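Local coordinates for hypothetical protein Atu2648 (Agrobacterium tumefaciens str. C58, PDB 1ZCE) that is of unknown function but consists largely of an EVE domain, a fold related to the ASCH and PUA domains and so possibly a nucleic-acid binder, at residues W5-W16 against D48-E57. Numbering follows the deposited sequence.
Sequences WLYKSEPFKWSW and DKGFFYHSNE
Strands 5-9 and 49-54 run parallel, their axes 25° apart, and pair from Trp5 beside Gly50 to Ser9 beside His54, with Tyr7 N to Phe51 O (2.8 Å) and Tyr53 N to Tyr7 O (2.9 Å) nearly straight. At the start of the pair, Trp5 NE1 donates 3.1 Å to Asp48 OD2, which lies at the indole edge and is met from above its carboxylate plane; the same oxygen also accepts from Lys45 N. The edge of the Tyr7 ring lies against Gly50, CE1 to CA 4.0 Å. On the other face, the Leu6 methyls reach the CB atoms of Phe51 and Tyr53. On the Tyr7 face, Phe52, with CG anti to its backbone N (chi1 -170°), carries its ring to the loop after strand 5-9 and brings one ring face, toward its rim, against Trp16 CE3, 3.6 Å from Phe52 CG, the ring planes oblique at 51°, while Phe52 CZ abuts Ser9 CB and Trp14 CD1. Ser9 OG ties the turn 10-14 back by a 2.6 Å bond to Trp14 O. His54 is gripped twice: Pro11 CB centres over one ring face, and Trp16 N, at the start of helix 16-22, donates in the ring plane to NE2 (3.0 Å), consistent with a proton on ND1. Waters link Glu10 to Asn56 and to Ser55. Flanked by antiparallel strands 60-73 and 122-125, this is the only parallel pair in the mixed sheet of the PUA-like EVE fold.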
# COMPACT_ATOMS: atom_id res chain seq x y z
N TRP A 5 -6.02 -1.16 -0.02
CA TRP A 5 -4.85 -1.76 -0.63
C TRP A 5 -3.62 -1.79 0.25
O TRP A 5 -3.62 -1.26 1.37
CB TRP A 5 -4.53 -0.98 -1.91
CG TRP A 5 -5.73 -0.69 -2.75
CD1 TRP A 5 -6.53 0.42 -2.71
CD2 TRP A 5 -6.30 -1.55 -3.73
NE1 TRP A 5 -7.56 0.30 -3.62
CE2 TRP A 5 -7.44 -0.91 -4.26
CE3 TRP A 5 -5.94 -2.82 -4.23
CZ2 TRP A 5 -8.23 -1.49 -5.26
CZ3 TRP A 5 -6.73 -3.39 -5.22
CH2 TRP A 5 -7.86 -2.73 -5.73
N LEU A 6 -2.56 -2.43 -0.25
CA LEU A 6 -1.28 -2.48 0.45
C LEU A 6 -0.17 -2.36 -0.59
O LEU A 6 -0.22 -2.99 -1.64
CB LEU A 6 -1.12 -3.77 1.27
CG LEU A 6 0.20 -3.92 2.04
CD1 LEU A 6 -0.02 -4.67 3.35
CD2 LEU A 6 1.24 -4.62 1.17
N TYR A 7 0.82 -1.52 -0.28
CA TYR A 7 1.95 -1.28 -1.16
C TYR A 7 3.24 -1.67 -0.44
O TYR A 7 3.52 -1.16 0.65
CB TYR A 7 2.05 0.20 -1.54
CG TYR A 7 0.75 0.83 -1.99
CD1 TYR A 7 -0.23 1.16 -1.05
CD2 TYR A 7 0.48 1.05 -3.33
CE1 TYR A 7 -1.45 1.70 -1.45
CE2 TYR A 7 -0.74 1.59 -3.74
CZ TYR A 7 -1.70 1.91 -2.79
OH TYR A 7 -2.93 2.40 -3.18
N LYS A 8 4.00 -2.57 -1.04
CA LYS A 8 5.27 -2.98 -0.45
C LYS A 8 6.35 -2.02 -0.95
O LYS A 8 6.40 -1.67 -2.13
CB LYS A 8 5.64 -4.40 -0.87
CG LYS A 8 4.72 -5.48 -0.33
CD LYS A 8 5.31 -6.86 -0.60
CE LYS A 8 4.50 -7.96 0.06
NZ LYS A 8 5.14 -9.30 -0.13
N SER A 9 7.22 -1.59 -0.04
CA SER A 9 8.31 -0.69 -0.40
C SER A 9 9.52 -1.05 0.45
O SER A 9 9.41 -1.17 1.67
CB SER A 9 7.89 0.76 -0.15
OG SER A 9 8.82 1.68 -0.71
N GLU A 10 10.67 -1.24 -0.18
CA GLU A 10 11.89 -1.57 0.56
C GLU A 10 12.45 -0.27 1.09
O GLU A 10 12.81 0.62 0.32
CB GLU A 10 12.90 -2.25 -0.37
CG GLU A 10 12.37 -3.54 -0.97
CD GLU A 10 13.39 -4.24 -1.83
OE1 GLU A 10 13.05 -5.31 -2.38
OE2 GLU A 10 14.52 -3.73 -1.98
N PRO A 11 12.55 -0.13 2.42
CA PRO A 11 13.06 1.10 3.03
C PRO A 11 14.41 1.61 2.54
O PRO A 11 14.67 2.81 2.56
CB PRO A 11 13.03 0.80 4.53
CG PRO A 11 13.20 -0.69 4.58
CD PRO A 11 12.34 -1.18 3.44
N PHE A 12 15.27 0.69 2.10
CA PHE A 12 16.59 1.07 1.59
C PHE A 12 16.43 1.88 0.30
O PHE A 12 17.22 2.77 0.01
CB PHE A 12 17.42 -0.19 1.34
CG PHE A 12 18.85 0.08 0.98
CD1 PHE A 12 19.20 0.44 -0.32
CD2 PHE A 12 19.85 -0.01 1.94
CE1 PHE A 12 20.52 0.70 -0.66
CE2 PHE A 12 21.18 0.25 1.62
CZ PHE A 12 21.51 0.60 0.32
N LYS A 13 15.38 1.57 -0.45
CA LYS A 13 15.10 2.25 -1.71
C LYS A 13 14.13 3.41 -1.53
O LYS A 13 14.40 4.53 -1.97
CB LYS A 13 14.52 1.25 -2.72
CG LYS A 13 15.52 0.22 -3.22
CD LYS A 13 14.86 -0.77 -4.18
CE LYS A 13 15.91 -1.63 -4.87
NZ LYS A 13 16.80 -2.31 -3.90
N TRP A 14 12.99 3.13 -0.91
CA TRP A 14 11.97 4.15 -0.69
C TRP A 14 11.30 3.89 0.65
O TRP A 14 10.46 3.00 0.79
CB TRP A 14 10.95 4.10 -1.82
CG TRP A 14 9.99 5.24 -1.77
CD1 TRP A 14 8.67 5.19 -1.44
CD2 TRP A 14 10.28 6.62 -2.04
NE1 TRP A 14 8.12 6.45 -1.48
CE2 TRP A 14 9.09 7.35 -1.85
CE3 TRP A 14 11.44 7.31 -2.43
CZ2 TRP A 14 9.02 8.74 -2.03
CZ3 TRP A 14 11.37 8.69 -2.60
CH2 TRP A 14 10.17 9.38 -2.41
N SER A 15 11.67 4.69 1.64
CA SER A 15 11.14 4.54 2.99
C SER A 15 9.91 5.39 3.25
O SER A 15 9.60 6.33 2.51
CB SER A 15 12.20 4.92 4.02
OG SER A 15 12.44 6.31 3.97
N TRP A 16 9.23 5.06 4.34
CA TRP A 16 8.04 5.78 4.76
C TRP A 16 8.40 7.25 5.00
O TRP A 16 7.63 8.15 4.68
CB TRP A 16 7.49 5.14 6.04
CG TRP A 16 6.37 5.87 6.68
CD1 TRP A 16 6.31 6.29 7.98
CD2 TRP A 16 5.13 6.27 6.08
NE1 TRP A 16 5.13 6.93 8.22
CE2 TRP A 16 4.38 6.94 7.07
CE3 TRP A 16 4.59 6.14 4.79
CZ2 TRP A 16 3.11 7.46 6.82
CZ3 TRP A 16 3.32 6.66 4.54
CH2 TRP A 16 2.60 7.32 5.56
N ASP A 48 -8.59 6.25 -2.51
CA ASP A 48 -8.51 4.90 -1.95
C ASP A 48 -7.35 4.87 -0.97
O ASP A 48 -6.26 5.35 -1.27
CB ASP A 48 -8.26 3.85 -3.04
CG ASP A 48 -9.53 3.40 -3.73
OD1 ASP A 48 -10.63 3.93 -3.43
OD2 ASP A 48 -9.45 2.51 -4.59
N LYS A 49 -7.59 4.29 0.20
CA LYS A 49 -6.59 4.20 1.25
C LYS A 49 -5.88 2.86 1.23
O LYS A 49 -6.43 1.85 0.78
CB LYS A 49 -7.26 4.42 2.61
CG LYS A 49 -8.02 5.72 2.72
CD LYS A 49 -7.11 6.93 2.55
CE LYS A 49 -7.84 8.25 2.81
NZ LYS A 49 -8.98 8.49 1.90
N GLY A 50 -4.65 2.85 1.72
CA GLY A 50 -3.89 1.62 1.75
C GLY A 50 -2.74 1.67 2.73
O GLY A 50 -2.43 2.72 3.32
N PHE A 51 -2.11 0.52 2.93
CA PHE A 51 -0.99 0.40 3.85
C PHE A 51 0.34 0.55 3.14
O PHE A 51 0.52 0.07 2.02
CB PHE A 51 -1.00 -0.96 4.55
CG PHE A 51 -2.17 -1.17 5.47
CD1 PHE A 51 -2.53 -0.19 6.39
CD2 PHE A 51 -2.87 -2.36 5.45
CE1 PHE A 51 -3.58 -0.40 7.28
CE2 PHE A 51 -3.92 -2.59 6.33
CZ PHE A 51 -4.28 -1.60 7.25
N PHE A 52 1.26 1.23 3.80
CA PHE A 52 2.62 1.39 3.29
C PHE A 52 3.36 0.37 4.16
O PHE A 52 3.44 0.51 5.39
CB PHE A 52 3.13 2.81 3.53
CG PHE A 52 4.43 3.13 2.83
CD1 PHE A 52 5.65 2.74 3.39
CD2 PHE A 52 4.44 3.83 1.63
CE1 PHE A 52 6.86 3.06 2.75
CE2 PHE A 52 5.64 4.16 0.99
CZ PHE A 52 6.85 3.77 1.55
N TYR A 53 3.86 -0.68 3.52
CA TYR A 53 4.54 -1.78 4.19
C TYR A 53 6.00 -1.87 3.80
O TYR A 53 6.32 -1.92 2.62
CB TYR A 53 3.82 -3.09 3.84
CG TYR A 53 4.48 -4.35 4.36
CD1 TYR A 53 5.38 -5.06 3.56
CD2 TYR A 53 4.20 -4.83 5.63
CE1 TYR A 53 5.98 -6.24 4.03
CE2 TYR A 53 4.79 -6.00 6.10
CZ TYR A 53 5.68 -6.69 5.30
OH TYR A 53 6.25 -7.84 5.79
N HIS A 54 6.87 -1.88 4.80
CA HIS A 54 8.30 -2.00 4.54
C HIS A 54 8.63 -3.47 4.29
O HIS A 54 8.48 -4.31 5.17
CB HIS A 54 9.11 -1.46 5.72
CG HIS A 54 9.29 0.02 5.70
ND1 HIS A 54 9.75 0.73 6.80
CD2 HIS A 54 9.08 0.94 4.73
CE1 HIS A 54 9.83 2.01 6.49
NE2 HIS A 54 9.43 2.17 5.24
N SER A 55 9.08 -3.75 3.07
CA SER A 55 9.42 -5.11 2.67
C SER A 55 10.94 -5.29 2.61
O SER A 55 11.69 -4.32 2.50
CB SER A 55 8.79 -5.43 1.32
OG SER A 55 9.20 -4.49 0.35
N ASN A 56 11.36 -6.55 2.65
CA ASN A 56 12.77 -6.95 2.64
C ASN A 56 13.31 -6.67 4.05
O ASN A 56 13.73 -7.58 4.75
CB ASN A 56 13.58 -6.18 1.60
CG ASN A 56 14.95 -6.78 1.36
OD1 ASN A 56 15.85 -6.14 0.81
ND2 ASN A 56 15.13 -8.03 1.77
N GLU A 57 13.29 -5.40 4.44
CA GLU A 57 13.72 -5.00 5.78
C GLU A 57 12.52 -4.35 6.47
O GLU A 57 11.59 -3.88 5.80
CB GLU A 57 14.87 -4.00 5.70
CG GLU A 57 16.16 -4.59 5.19
CD GLU A 57 17.28 -3.57 5.17
OE1 GLU A 57 17.22 -2.62 4.35
OE2 GLU A 57 18.22 -3.70 5.98
O HOH W 1 16.22 -3.44 0.06
O HOH W 2 10.41 -6.45 -1.37
O HOH W 3 15.24 -2.22 2.46